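Local coordinates for HcgC (Methanococcus maripaludis S2, PDB 5O4J), which is a SAM-dependent C-methyltransferase that probably methylates a pyridinol in the biosynthesis of the FeGP cofactor of [Fe]-hydrogenase, at residues A[26-30]-A[52-57]. Sequence-based numbering, arbitrary orientation.
With SAH (S-adenosyl-L-homocysteine), chain E.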
loop_
_atom_site.group_PDB
_atom_site.type_symbol
_atom_site.label_atom_id
_atom_site.label_comp_id
_atom_site.label_asym_id
_atom_site.label_seq_id
_atom_site.Cartn_x
_atom_site.Cartn_y
_atom_site.Cartn_z
ATOM N N VAL A 26 -17.354 17.713 7.049
ATOM C CA VAL A 26 -18.693 18.266 6.885
ATOM C C VAL A 26 -18.611 19.741 6.525
ATOM O O VAL A 26 -19.438 20.243 5.758
ATOM C CB VAL A 26 -19.572 18.027 8.135
ATOM C CG1 VAL A 26 -19.622 16.534 8.491
ATOM C CG2 VAL A 26 -19.100 18.833 9.319
ATOM N N GLU A 27 -17.605 20.454 7.037
ATOM C CA GLU A 27 -17.435 21.857 6.662
ATOM C C GLU A 27 -17.121 21.997 5.178
ATOM O O GLU A 27 -17.667 22.877 4.495
ATOM C CB GLU A 27 -16.333 22.493 7.516
ATOM C CG GLU A 27 -16.073 23.965 7.197
ATOM C CD GLU A 27 -14.970 24.574 8.051
ATOM O OE1 GLU A 27 -15.147 25.721 8.508
ATOM O OE2 GLU A 27 -13.932 23.908 8.269
ATOM N N LYS A 28 -16.264 21.124 4.645
ATOM C CA LYS A 28 -15.985 21.176 3.210
ATOM C C LYS A 28 -17.243 20.942 2.380
ATOM O O LYS A 28 -17.466 21.627 1.373
ATOM C CB LYS A 28 -14.906 20.162 2.834
ATOM C CG LYS A 28 -13.512 20.624 3.193
ATOM C CD LYS A 28 -12.493 19.517 3.081
ATOM C CE LYS A 28 -11.088 20.104 3.279
ATOM N NZ LYS A 28 -9.995 19.122 3.132
ATOM N N LYS A 29 -18.093 20.005 2.793
ATOM C CA LYS A 29 -19.343 19.779 2.071
ATOM C C LYS A 29 -20.257 20.999 2.165
ATOM O O LYS A 29 -20.855 21.421 1.163
ATOM C CB LYS A 29 -20.047 18.528 2.615
ATOM C CG LYS A 29 -19.274 17.233 2.377
ATOM C CD LYS A 29 -20.071 16.008 2.785
ATOM C CE LYS A 29 -19.305 14.739 2.435
ATOM N NZ LYS A 29 -20.107 13.504 2.702
ATOM N N ALA A 30 -20.370 21.588 3.356
ATOM C CA ALA A 30 -21.213 22.768 3.515
ATOM C C ALA A 30 -20.702 23.922 2.670
ATOM O O ALA A 30 -21.491 24.659 2.065
ATOM C CB ALA A 30 -21.291 23.162 4.990
ATOM N N LEU A 52 -24.520 12.073 8.273
ATOM C CA LEU A 52 -23.693 12.617 9.355
ATOM C C LEU A 52 -23.416 14.107 9.111
ATOM O O LEU A 52 -23.282 14.876 10.053
ATOM C CB LEU A 52 -22.389 11.830 9.446
ATOM C CG LEU A 52 -21.339 12.251 10.464
ATOM C CD1 LEU A 52 -21.941 12.444 11.854
ATOM C CD2 LEU A 52 -20.206 11.221 10.515
ATOM N N SER A 53 -23.318 14.515 7.847
ATOM C CA SER A 53 -23.056 15.919 7.526
ATOM C C SER A 53 -24.318 16.767 7.470
ATOM O O SER A 53 -24.214 18.003 7.449
ATOM C CB SER A 53 -22.312 16.052 6.189
ATOM O OG SER A 53 -22.107 14.807 5.551
ATOM N N GLY A 54 -25.498 16.141 7.409
ATOM C CA GLY A 54 -26.729 16.899 7.248
ATOM C C GLY A 54 -26.954 17.937 8.333
ATOM O O GLY A 54 -27.404 19.048 8.054
ATOM N N SER A 55 -26.681 17.575 9.587
ATOM C CA SER A 55 -26.922 18.481 10.704
ATOM C C SER A 55 -26.206 19.814 10.498
ATOM O O SER A 55 -26.813 20.890 10.618
ATOM C CB SER A 55 -26.489 17.805 12.013
ATOM O OG SER A 55 -26.656 18.674 13.108
ATOM N N TYR A 56 -24.909 19.766 10.189
ATOM C CA TYR A 56 -24.162 21.006 10.007
ATOM C C TYR A 56 -24.531 21.699 8.702
ATOM O O TYR A 56 -24.611 22.931 8.648
ATOM C CB TYR A 56 -22.657 20.756 10.040
ATOM C CG TYR A 56 -21.937 22.068 9.889
ATOM C CD1 TYR A 56 -21.923 22.987 10.922
ATOM C CD2 TYR A 56 -21.319 22.413 8.698
ATOM C CE1 TYR A 56 -21.297 24.211 10.783
ATOM C CE2 TYR A 56 -20.686 23.635 8.549
ATOM C CZ TYR A 56 -20.676 24.529 9.596
ATOM O OH TYR A 56 -20.051 25.750 9.460
ATOM N N ILE A 57 -24.743 20.934 7.638
ATOM C CA ILE A 57 -25.124 21.550 6.370
ATOM C C ILE A 57 -26.416 22.339 6.539
ATOM O O ILE A 57 -26.537 23.478 6.070
ATOM C CB ILE A 57 -25.232 20.484 5.268
ATOM C CG1 ILE A 57 -23.830 20.055 4.855
ATOM C CG2 ILE A 57 -26.020 21.004 4.065
ATOM C CD1 ILE A 57 -23.783 18.848 3.960
HETATM N N SAH E . -24.062 11.080 2.705
HETATM C CA SAH E . -24.159 11.271 4.183
HETATM C CB SAH E . -24.580 9.959 4.841
HETATM C CG SAH E . -26.077 9.703 4.676
HETATM S SD SAH E . -26.605 8.255 5.557
HETATM C C SAH E . -22.850 11.706 4.778
HETATM O O SAH E . -22.782 11.879 6.020
HETATM O OXT SAH E . -21.891 11.859 4.010
HETATM C "C5'" SAH E . -28.348 8.278 5.260
HETATM C "C4'" SAH E . -29.098 9.263 6.149
HETATM O "O4'" SAH E . -30.355 9.564 5.531
HETATM C "C3'" SAH E . -29.437 8.653 7.495
HETATM O "O3'" SAH E . -29.542 9.663 8.511
HETATM C "C2'" SAH E . -30.768 8.000 7.206
HETATM O "O2'" SAH E . -31.561 7.731 8.367
HETATM C "C1'" SAH E . -31.425 9.026 6.313
HETATM N N9 SAH E . -32.404 8.464 5.370
HETATM C C8 SAH E . -32.302 7.300 4.689
HETATM N N7 SAH E . -33.387 7.143 3.889
HETATM C C5 SAH E . -34.167 8.229 4.054
HETATM C C6 SAH E . -35.450 8.708 3.505
HETATM N N6 SAH E . -36.123 7.961 2.600
HETATM N N1 SAH E . -35.916 9.894 3.942
HETATM C C2 SAH E . -35.254 10.648 4.833
HETATM N N3 SAH E . -34.084 10.277 5.380
HETATM C C4 SAH E . -33.514 9.099 5.026
#
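The carboxylate O of SAH is gripped by two successive backbone amides, while Lys29 reaches from the facing helix, past Ser53, to the other oxygen of the same group. Leu52 N, itself the nitrogen of a cis peptide bond, gives the shorter and straighter hydrogen bond, 2.9 Å to SAH O with an N-H...O angle of 162°; Ser53 N adds a longer one of 3.3 Å to that atom. Lys29 NZ stands 2.8 Å from SAH OXT, so the two segments divide the carboxylate between them. Beyond CG the lysine chain is fully extended, and on the way it passes Ser53, Lys29 CD lying 3.6 Å from Ser53 OG. Glu134 forms a salt bridge with NZ, and Ser175 O and Thr177 OG1 hydrogen-bond to it; Thr177 OG1 also bonds to Ser53 OG, which joins the serine and the lysine through one hydroxyl. A methionine in place of Lys29 would probably cost Glu134 this salt-bridge partner and leave the SAH carboxylate without the ammonium beside OXT.

Behind this polar end the two segments meet through apolar groups. Val26 CG1 presses on Ser53 CB at 3.6 Å, its CG2 leaning toward the CB of Tyr56. With CG anti to the backbone N (chi1 -178°), Tyr56 lays its ring obliquely along helix 18-37, where CE2 comes within 3.6 Å of Ala30 CB. Ile57 packs against the same methyl, its CG1 4.0 Å from Ala30 CB and its CD1 lying beside the aliphatic start of Lys29.

Such a loop between the end of strand 42-48 and the start of helix 54-60, binding the ligand with backbone amides, is the classic cofactor site of the Rossmann-like fold, here adapted to the amino-acid end of SAH with a lysine from helix 18-37.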